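Local coordinates for protein putative oxidoreductase (Yersinia pestis, PDB 3KUX) that probably acts as an NAD(P)-dependent oxidoreductase of the Gfo/Idh/MocA type, on a substrate that is not known, at residues G16-K20 and T21-P25; L268-A271 and D272-Y275; A304-A307 and G308-D311. One frame throughout, in Å; residues are numbered along the deposited sequence.

Interaction 1. Residues G16-K20 and T21-P25; sequences GYASK and TFHAP
T21 meets Y17 one helical turn back with both its backbone and its side chain. The polar contacts come first: its hydroxyl OG1 is hydrogen-bonded to Y17 O at 2.7 Å, in the carbonyl plane, while T21 N reaches that oxygen at 2.9 Å from above the plane. The chi1 of -57° sets OG1 beside T21's own backbone N, which brings both donors to one acceptor; a hydroxyl on a short side chain can fold back in this way to the carbonyl one turn earlier, as Ser and Thr in helices often do. Further on, A18 O is also shared, by F22 N (2.8 Å) and H23 N (3.1 Å), which come to it from opposite faces of its plane. The second of these bonds, and that from A24 N to S19 O, span five residues and mark a wider pi-type turn. P25 has no N-H to give, and the helix is kinked there, consistent with the widened turn just before it.

This is the start of helix 17-28, with G16 as N-cap, in the first beta-alpha-beta unit of the Rossmann fold, where strand 8-13 runs through a glycine-rich loop into the helix. S19 OG turns back to bond G14 O in that loop.

The other contacts centre on rings. The Y17 ring stands with one face toward T21: OG1 lies over its centre and CB makes a CH-pi contact 4.2 Å from the centroid. Beside it, F22 CE2 approaches Y17 CE2 obliquely at 4.1 Å. On another side of the helix, the small A18 CB lies 3.9 Å from H23 CD2. The H23 imidazole is hydrogen-bonded through NE2 to D97 and through ND1 to Y306.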
ATOM      1  N   GLY A  16      -5.390  16.278  -0.376  1.00 23.13           N
ATOM      2  CA  GLY A  16      -4.678  15.930   0.841  1.00 21.97           C
ATOM      3  C   GLY A  16      -3.245  15.536   0.544  1.00 21.84           C
ATOM      4  O   GLY A  16      -2.785  15.624  -0.595  1.00 20.66           O
ATOM      5  N   TYR A  17      -2.536  15.098   1.578  1.00 21.62           N
ATOM      6  CA  TYR A  17      -1.158  14.655   1.425  1.00 21.76           C
ATOM      7  C   TYR A  17      -1.036  13.541   0.380  1.00 21.84           C
ATOM      8  O   TYR A  17      -0.038  13.456  -0.342  1.00 20.62           O
ATOM      9  CB  TYR A  17      -0.601  14.180   2.765  1.00 20.67           C
ATOM     10  CG  TYR A  17       0.757  13.542   2.643  1.00 21.38           C
ATOM     11  CD1 TYR A  17       1.914  14.308   2.718  1.00 20.04           C
ATOM     12  CD2 TYR A  17       0.885  12.174   2.432  1.00 20.68           C
ATOM     13  CE1 TYR A  17       3.165  13.727   2.595  1.00 23.08           C
ATOM     14  CE2 TYR A  17       2.130  11.582   2.308  1.00 21.69           C
ATOM     15  CZ  TYR A  17       3.267  12.364   2.390  1.00 22.98           C
ATOM     16  OH  TYR A  17       4.504  11.780   2.271  1.00 24.37           O
ATOM     17  N   ALA A  18      -2.055  12.691   0.303  1.00 20.86           N
ATOM     18  CA  ALA A  18      -2.038  11.567  -0.624  1.00 19.31           C
ATOM     19  C   ALA A  18      -2.248  12.000  -2.078  1.00 19.00           C
ATOM     20  O   ALA A  18      -1.545  11.532  -2.971  1.00 18.05           O
ATOM     21  CB  ALA A  18      -3.064  10.522  -0.217  1.00 17.74           C
ATOM     22  N   SER A  19      -3.213  12.886  -2.313  1.00 18.28           N
ATOM     23  CA  SER A  19      -3.496  13.357  -3.669  1.00 19.04           C
ATOM     24  C   SER A  19      -2.303  14.114  -4.230  1.00 19.35           C
ATOM     25  O   SER A  19      -1.895  13.926  -5.381  1.00 17.40           O
ATOM     26  CB  SER A  19      -4.721  14.267  -3.672  1.00 18.28           C
ATOM     27  OG  SER A  19      -5.900  13.528  -3.429  1.00 23.09           O
ATOM     28  N   LYS A  20      -1.755  14.976  -3.383  1.00 20.18           N
ATOM     29  CA  LYS A  20      -0.604  15.799  -3.696  1.00 19.52           C
ATOM     30  C   LYS A  20       0.632  14.943  -3.960  1.00 17.96           C
ATOM     31  O   LYS A  20       1.358  15.160  -4.933  1.00 18.30           O
ATOM     32  CB  LYS A  20      -0.365  16.749  -2.518  1.00 20.55           C
ATOM     33  CG  LYS A  20       1.064  17.219  -2.318  1.00 27.62           C
ATOM     34  CD  LYS A  20       1.206  18.714  -2.575  1.00 33.97           C
ATOM     35  CE  LYS A  20       2.465  19.264  -1.910  1.00 37.76           C
ATOM     36  NZ  LYS A  20       3.700  18.554  -2.370  1.00 38.55           N
ATOM     37  N   THR A  21       0.857  13.959  -3.098  1.00 15.90           N
ATOM     38  CA  THR A  21       2.095  13.191  -3.117  1.00 14.28           C
ATOM     39  C   THR A  21       2.070  12.003  -4.079  1.00 14.48           C
ATOM     40  O   THR A  21       3.032  11.764  -4.804  1.00 15.26           O
ATOM     41  CB  THR A  21       2.463  12.704  -1.700  1.00 14.12           C
ATOM     42  OG1 THR A  21       2.562  13.829  -0.819  1.00 14.84           O
ATOM     43  CG2 THR A  21       3.788  11.970  -1.711  1.00 12.78           C
ATOM     44  N   PHE A  22       0.972  11.260  -4.092  1.00 15.18           N
ATOM     45  CA  PHE A  22       0.910  10.041  -4.887  1.00 15.60           C
ATOM     46  C   PHE A  22      -0.005  10.158  -6.093  1.00 17.62           C
ATOM     47  O   PHE A  22       0.446  10.128  -7.238  1.00 20.94           O
ATOM     48  CB  PHE A  22       0.450   8.865  -4.028  1.00 15.69           C
ATOM     49  CG  PHE A  22       1.385   8.528  -2.903  1.00 16.96           C
ATOM     50  CD1 PHE A  22       2.545   7.803  -3.141  1.00 15.61           C
ATOM     51  CD2 PHE A  22       1.103   8.927  -1.605  1.00 11.88           C
ATOM     52  CE1 PHE A  22       3.410   7.487  -2.103  1.00 11.86           C
ATOM     53  CE2 PHE A  22       1.967   8.617  -0.564  1.00 13.76           C
ATOM     54  CZ  PHE A  22       3.122   7.895  -0.815  1.00  9.98           C
ATOM     55  N   HIS A  23      -1.296  10.290  -5.832  1.00 18.41           N
ATOM     56  CA  HIS A  23      -2.301  10.148  -6.880  1.00 19.94           C
ATOM     57  C   HIS A  23      -2.160  11.110  -8.059  1.00 19.70           C
ATOM     58  O   HIS A  23      -2.166  10.684  -9.215  1.00 18.33           O
ATOM     59  CB  HIS A  23      -3.691  10.165  -6.262  1.00 19.42           C
ATOM     60  CG  HIS A  23      -3.842   9.169  -5.160  1.00 20.92           C
ATOM     61  ND1 HIS A  23      -3.826   7.810  -5.386  1.00 19.54           N
ATOM     62  CD2 HIS A  23      -3.957   9.327  -3.819  1.00 22.81           C
ATOM     63  CE1 HIS A  23      -3.953   7.173  -4.235  1.00 21.41           C
ATOM     64  NE2 HIS A  23      -4.035   8.069  -3.269  1.00 20.59           N
ATOM     65  N   ALA A  24      -2.029  12.402  -7.779  1.00 19.92           N
ATOM     66  CA  ALA A  24      -1.866  13.369  -8.862  1.00 20.23           C
ATOM     67  C   ALA A  24      -0.627  13.041  -9.695  1.00 19.13           C
ATOM     68  O   ALA A  24      -0.738  12.708 -10.871  1.00 19.86           O
ATOM     69  CB  ALA A  24      -1.801  14.794  -8.321  1.00 18.50           C
ATOM     70  N   PRO A  25       0.559  13.118  -9.076  1.00 18.36           N
ATOM     71  CA  PRO A  25       1.808  12.904  -9.796  1.00 17.29           C
ATOM     72  C   PRO A  25       1.821  11.594 -10.568  1.00 17.33           C
ATOM     73  O   PRO A  25       2.350  11.544 -11.674  1.00 18.92           O
ATOM     74  CB  PRO A  25       2.849  12.859  -8.677  1.00 16.86           C
ATOM     75  CG  PRO A  25       2.246  13.640  -7.571  1.00 18.61           C
ATOM     76  CD  PRO A  25       0.779  13.374  -7.644  1.00 18.52           C
TER

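Interaction 2. Residues L268-A271 and D272-Y275; sequences LPQA and DWGY
The indole of W273 carries L268 on one face, with methyl CD1 over the centre of the six-membered ring, 4.2 Å from its centroid and only 6° off the normal: a CH-pi contact to which a branched aliphatic side chain is well suited. Nearer the turn, Q270 CG comes obliquely to W273 CE3 at 3.8 Å, so the aliphatic part of the glutamine does the touching. At the far end, the Y275 ring has D272 CB over one face, offset toward the rim, and W273 O at its edge in the ring plane.

A chi1 of -172° swings the indole away from W273's own N and alongside its carbonyl carbon. There its NE1 is hydrogen-bonded to Q258. The backbone is closed by W273 N donating to Q270 O at 3.0 Å; the donor stands well above the carbonyl plane. D272 CG, at chi1 60°, sits between its own N and carbonyl carbon, which brings OD1 within 3.7 Å of Q270 CB; the same oxygen forms a salt bridge with R261, so the acid is held by helix 258-263.

G274, with its positive phi, occupies the third position of a type II turn, where glycine is commonly found. The loop is built of two overlapping beta turns, type I from Q270 to W273 and type II from D272 to Y275, on the surface between helix 258-263 and strand 280-285 of the C-terminal alpha/beta domain.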
ATOM      1  N   LEU A 268       7.018  12.567 -13.210  1.00 19.84           N
ATOM      2  CA  LEU A 268       7.378  11.494 -14.129  1.00 21.46           C
ATOM      3  C   LEU A 268       7.466  12.044 -15.552  1.00 21.73           C
ATOM      4  O   LEU A 268       6.784  13.016 -15.883  1.00 22.94           O
ATOM      5  CB  LEU A 268       6.352  10.360 -14.063  1.00 23.07           C
ATOM      6  CG  LEU A 268       6.472   9.312 -12.949  1.00 24.87           C
ATOM      7  CD1 LEU A 268       6.715   9.948 -11.589  1.00 23.99           C
ATOM      8  CD2 LEU A 268       5.228   8.431 -12.926  1.00 28.87           C
ATOM      9  N   PRO A 269       8.316  11.433 -16.398  1.00 21.10           N
ATOM     10  CA  PRO A 269       9.172  10.302 -16.072  1.00 19.59           C
ATOM     11  C   PRO A 269      10.548  10.761 -15.621  1.00 17.90           C
ATOM     12  O   PRO A 269      10.947  11.884 -15.917  1.00 17.42           O
ATOM     13  CB  PRO A 269       9.304   9.593 -17.413  1.00 19.29           C
ATOM     14  CG  PRO A 269       9.287  10.708 -18.407  1.00 18.11           C
ATOM     15  CD  PRO A 269       8.459  11.825 -17.813  1.00 20.05           C
ATOM     16  N   GLN A 270      11.261   9.891 -14.911  1.00 17.16           N
ATOM     17  CA  GLN A 270      12.653  10.133 -14.542  1.00 14.69           C
ATOM     18  C   GLN A 270      13.524   8.984 -15.033  1.00 14.12           C
ATOM     19  O   GLN A 270      13.199   7.813 -14.827  1.00 14.27           O
ATOM     20  CB  GLN A 270      12.800  10.262 -13.024  1.00 14.76           C
ATOM     21  CG  GLN A 270      12.163  11.498 -12.424  1.00 15.78           C
ATOM     22  CD  GLN A 270      12.900  12.766 -12.781  1.00 15.86           C
ATOM     23  OE1 GLN A 270      12.375  13.863 -12.616  1.00 13.33           O
ATOM     24  NE2 GLN A 270      14.123  12.624 -13.277  1.00 19.06           N
ATOM     25  N   ALA A 271      14.635   9.319 -15.676  1.00 13.56           N
ATOM     26  CA  ALA A 271      15.581   8.311 -16.137  1.00 12.98           C
ATOM     27  C   ALA A 271      15.823   7.263 -15.053  1.00 12.25           C
ATOM     28  O   ALA A 271      15.942   6.070 -15.334  1.00 11.62           O
ATOM     29  CB  ALA A 271      16.893   8.969 -16.530  1.00 12.71           C
ATOM     30  N   ASP A 272      15.886   7.719 -13.810  1.00 11.54           N
ATOM     31  CA  ASP A 272      16.287   6.863 -12.713  1.00 11.72           C
ATOM     32  C   ASP A 272      15.184   6.721 -11.683  1.00 12.72           C
ATOM     33  O   ASP A 272      15.464   6.640 -10.487  1.00 13.87           O
ATOM     34  CB  ASP A 272      17.507   7.460 -12.029  1.00  9.75           C
ATOM     35  CG  ASP A 272      17.230   8.835 -11.482  1.00 13.15           C
ATOM     36  OD1 ASP A 272      16.096   9.325 -11.683  1.00  9.91           O
ATOM     37  OD2 ASP A 272      18.138   9.425 -10.857  1.00 19.37           O
ATOM     38  N   TRP A 273      13.936   6.685 -12.128  1.00 11.96           N
ATOM     39  CA  TRP A 273      12.847   6.595 -11.173  1.00 11.39           C
ATOM     40  C   TRP A 273      12.909   5.331 -10.319  1.00 10.83           C
ATOM     41  O   TRP A 273      12.909   4.218 -10.837  1.00 11.48           O
ATOM     42  CB  TRP A 273      11.475   6.685 -11.846  1.00 12.53           C
ATOM     43  CG  TRP A 273      10.417   6.771 -10.808  1.00 11.88           C
ATOM     44  CD1 TRP A 273       9.531   5.800 -10.449  1.00 13.27           C
ATOM     45  CD2 TRP A 273      10.185   7.876  -9.930  1.00 13.34           C
ATOM     46  NE1 TRP A 273       8.736   6.245  -9.417  1.00 14.13           N
ATOM     47  CE2 TRP A 273       9.120   7.516  -9.079  1.00 14.05           C
ATOM     48  CE3 TRP A 273      10.770   9.142  -9.789  1.00  9.67           C
ATOM     49  CZ2 TRP A 273       8.624   8.377  -8.098  1.00 16.26           C
ATOM     50  CZ3 TRP A 273      10.280   9.994  -8.819  1.00 16.25           C
ATOM     51  CH2 TRP A 273       9.213   9.609  -7.984  1.00 20.26           C
ATOM     52  N   GLY A 274      12.955   5.515  -9.005  1.00 10.69           N
ATOM     53  CA  GLY A 274      12.845   4.400  -8.078  1.00  9.83           C
ATOM     54  C   GLY A 274      14.142   3.679  -7.775  1.00 10.87           C
ATOM     55  O   GLY A 274      14.147   2.721  -7.004  1.00 10.59           O
ATOM     56  N   TYR A 275      15.243   4.125  -8.377  1.00 11.97           N
ATOM     57  CA  TYR A 275      16.544   3.505  -8.129  1.00 13.63           C
ATOM     58  C   TYR A 275      16.832   3.447  -6.637  1.00 13.99           C
ATOM     59  O   TYR A 275      16.785   4.464  -5.943  1.00 12.45           O
ATOM     60  CB  TYR A 275      17.670   4.252  -8.844  1.00 14.03           C
ATOM     61  CG  TYR A 275      17.857   3.848 -10.288  1.00 23.60           C
ATOM     62  CD1 TYR A 275      19.095   3.424 -10.759  1.00 27.15           C
ATOM     63  CD2 TYR A 275      16.791   3.882 -11.186  1.00 32.44           C
ATOM     64  CE1 TYR A 275      19.268   3.052 -12.090  1.00 31.65           C
ATOM     65  CE2 TYR A 275      16.952   3.512 -12.518  1.00 32.65           C
ATOM     66  CZ  TYR A 275      18.192   3.098 -12.965  1.00 33.74           C
ATOM     67  OH  TYR A 275      18.353   2.730 -14.286  1.00 27.85           O
TER

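Interaction 3. Residues A304-A307 and G308-D311; sequences AYYA and GIRD
I309 lies over one face of the Y305 ring, four residues back along the same helix. Its CG1 is 3.9 Å from the ring centroid, offset toward the rim, a CH-pi contact, and CD1 extends on to Y305 CZ at 3.6 Å. The tyrosine takes part because CG is anti to its backbone N (chi1 177°), which lays the ring beside the following turn although its first bond leads away from it. An aromatic ring and a branched aliphatic chain fit well here, one offering a flat face and the other a methylene and methyl to lie on it. Y306 is touched more lightly, its CD1 meeting I309 CG1 at 4.4 Å from an oblique direction.

At the other end, R310 and D311 form a salt bridge between adjacent residues. R310 NE is hydrogen-bonded to D311 OD1 at 2.7 Å; the acid oxygen lies close to the guanidinium plane, but the NE comes from above the carboxylate plane. NH2 adds two weak bonds to the carboxylate. A bend at chi3 (67°) turns the guanidinium back so that A307 CA lies over one face, near its centre, and A307 CB is 3.8 Å from NH2. The small alanine lets the flat group lie close over the backbone; the bonds to D311 fix its orientation.

Regular i to i+4 hydrogen bonds run beneath, the straightest of them from R310 N to Y306 O at 168°. Helix 303-313 rests against the Rossmann sheet: Y305, Y306 and I309 touch V95 of strand 93-96, Y305 OH bonds S122 of strand 121-123, and Y306 packs on L26 and I27 of helix 17-28 while R310 touches L33 of strand 33-39.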
ATOM      1  N   ALA A 304       3.485   1.333 -11.925  1.00  7.87           N
ATOM      2  CA  ALA A 304       2.927   0.066 -12.380  1.00  8.77           C
ATOM      3  C   ALA A 304       1.465  -0.095 -11.949  1.00  9.20           C
ATOM      4  O   ALA A 304       0.679  -0.753 -12.636  1.00 11.25           O
ATOM      5  CB  ALA A 304       3.770  -1.108 -11.888  1.00  6.79           C
ATOM      6  N   TYR A 305       1.105   0.505 -10.817  1.00  7.60           N
ATOM      7  CA  TYR A 305      -0.257   0.390 -10.289  1.00  6.41           C
ATOM      8  C   TYR A 305      -1.279   1.020 -11.218  1.00  6.44           C
ATOM      9  O   TYR A 305      -2.221   0.361 -11.662  1.00  5.41           O
ATOM     10  CB  TYR A 305      -0.378   1.030  -8.902  1.00  5.46           C
ATOM     11  CG  TYR A 305      -1.790   0.994  -8.358  1.00  3.89           C
ATOM     12  CD1 TYR A 305      -2.302  -0.164  -7.792  1.00  4.76           C
ATOM     13  CD2 TYR A 305      -2.619   2.116  -8.424  1.00  2.00           C
ATOM     14  CE1 TYR A 305      -3.596  -0.210  -7.293  1.00  3.81           C
ATOM     15  CE2 TYR A 305      -3.915   2.080  -7.934  1.00  2.00           C
ATOM     16  CZ  TYR A 305      -4.398   0.911  -7.367  1.00  4.06           C
ATOM     17  OH  TYR A 305      -5.684   0.851  -6.869  1.00  4.81           O
ATOM     18  N   TYR A 306      -1.099   2.305 -11.502  1.00  7.48           N
ATOM     19  CA  TYR A 306      -2.035   3.021 -12.359  1.00  9.10           C
ATOM     20  C   TYR A 306      -2.020   2.524 -13.805  1.00  8.45           C
ATOM     21  O   TYR A 306      -3.062   2.449 -14.453  1.00  8.58           O
ATOM     22  CB  TYR A 306      -1.823   4.536 -12.262  1.00  8.95           C
ATOM     23  CG  TYR A 306      -2.567   5.119 -11.089  1.00 11.27           C
ATOM     24  CD1 TYR A 306      -3.937   5.328 -11.156  1.00 15.57           C
ATOM     25  CD2 TYR A 306      -1.916   5.418  -9.903  1.00 11.65           C
ATOM     26  CE1 TYR A 306      -4.635   5.843 -10.081  1.00 15.60           C
ATOM     27  CE2 TYR A 306      -2.607   5.930  -8.819  1.00 11.10           C
ATOM     28  CZ  TYR A 306      -3.966   6.143  -8.915  1.00 14.55           C
ATOM     29  OH  TYR A 306      -4.668   6.654  -7.844  1.00 15.45           O
ATOM     30  N   ALA A 307      -0.846   2.164 -14.305  1.00  7.15           N
ATOM     31  CA  ALA A 307      -0.775   1.562 -15.618  1.00  9.52           C
ATOM     32  C   ALA A 307      -1.585   0.273 -15.585  1.00 10.57           C
ATOM     33  O   ALA A 307      -2.201  -0.112 -16.578  1.00 11.82           O
ATOM     34  CB  ALA A 307       0.670   1.287 -16.006  1.00  9.17           C
ATOM     35  N   GLY A 308      -1.590  -0.384 -14.430  1.00 10.46           N
ATOM     36  CA  GLY A 308      -2.364  -1.603 -14.243  1.00 10.72           C
ATOM     37  C   GLY A 308      -3.847  -1.301 -14.172  1.00 11.28           C
ATOM     38  O   GLY A 308      -4.672  -2.044 -14.705  1.00 11.32           O
ATOM     39  N   ILE A 309      -4.190  -0.210 -13.501  1.00 11.43           N
ATOM     40  CA  ILE A 309      -5.577   0.216 -13.414  1.00 12.01           C
ATOM     41  C   ILE A 309      -6.079   0.537 -14.813  1.00 12.93           C
ATOM     42  O   ILE A 309      -7.096   0.010 -15.262  1.00 13.72           O
ATOM     43  CB  ILE A 309      -5.727   1.468 -12.535  1.00 12.45           C
ATOM     44  CG1 ILE A 309      -5.318   1.169 -11.086  1.00 10.37           C
ATOM     45  CG2 ILE A 309      -7.154   1.991 -12.610  1.00 10.96           C
ATOM     46  CD1 ILE A 309      -6.338   0.358 -10.301  1.00  8.03           C
ATOM     47  N   ARG A 310      -5.349   1.408 -15.498  1.00 12.70           N
ATOM     48  CA  ARG A 310      -5.624   1.712 -16.887  1.00 12.05           C
ATOM     49  C   ARG A 310      -5.975   0.443 -17.653  1.00 13.12           C
ATOM     50  O   ARG A 310      -7.082   0.303 -18.169  1.00 14.78           O
ATOM     51  CB  ARG A 310      -4.402   2.372 -17.523  1.00 10.95           C
ATOM     52  CG  ARG A 310      -4.552   2.669 -19.001  1.00  9.44           C
ATOM     53  CD  ARG A 310      -3.207   2.986 -19.616  1.00  5.90           C
ATOM     54  NE  ARG A 310      -2.341   1.813 -19.607  1.00  8.01           N
ATOM     55  CZ  ARG A 310      -1.012   1.858 -19.591  1.00  3.66           C
ATOM     56  NH1 ARG A 310      -0.379   3.024 -19.572  1.00  2.00           N
ATOM     57  NH2 ARG A 310      -0.319   0.729 -19.582  1.00  3.32           N
ATOM     58  N   ASP A 311      -5.027  -0.487 -17.714  1.00 12.80           N
ATOM     59  CA  ASP A 311      -5.189  -1.687 -18.523  1.00 13.65           C
ATOM     60  C   ASP A 311      -6.366  -2.559 -18.092  1.00 14.77           C
ATOM     61  O   ASP A 311      -6.968  -3.244 -18.922  1.00 15.78           O
ATOM     62  CB  ASP A 311      -3.891  -2.492 -18.545  1.00 13.93           C
ATOM     63  CG  ASP A 311      -2.781  -1.776 -19.289  1.00 18.50           C
ATOM     64  OD1 ASP A 311      -3.079  -0.780 -19.984  1.00 28.79           O
ATOM     65  OD2 ASP A 311      -1.615  -2.201 -19.186  1.00 20.51           O
TER

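In the fold
Each of the three contacts is local, closing no more than a helical turn or a chain reversal, and they follow one another along the chain without nesting or crossing. Interaction 1 opens the first helix of the Rossmann domain. Interactions 2 and 3 come much later, in the C-terminal alpha/beta part of the chain, yet the fold brings them back beside it: their centres lie about 17 Å and about 16 Å from that of interaction 1. Interactions 1 and 3 touch directly through the H23-Y306 hydrogen bond, one of the links between the Rossmann part and the C-terminal part. Helix 258-263 bridges interactions 1 and 2, receiving side chains from both, while P303 meets L268 and W273 where helix 303-313 begins.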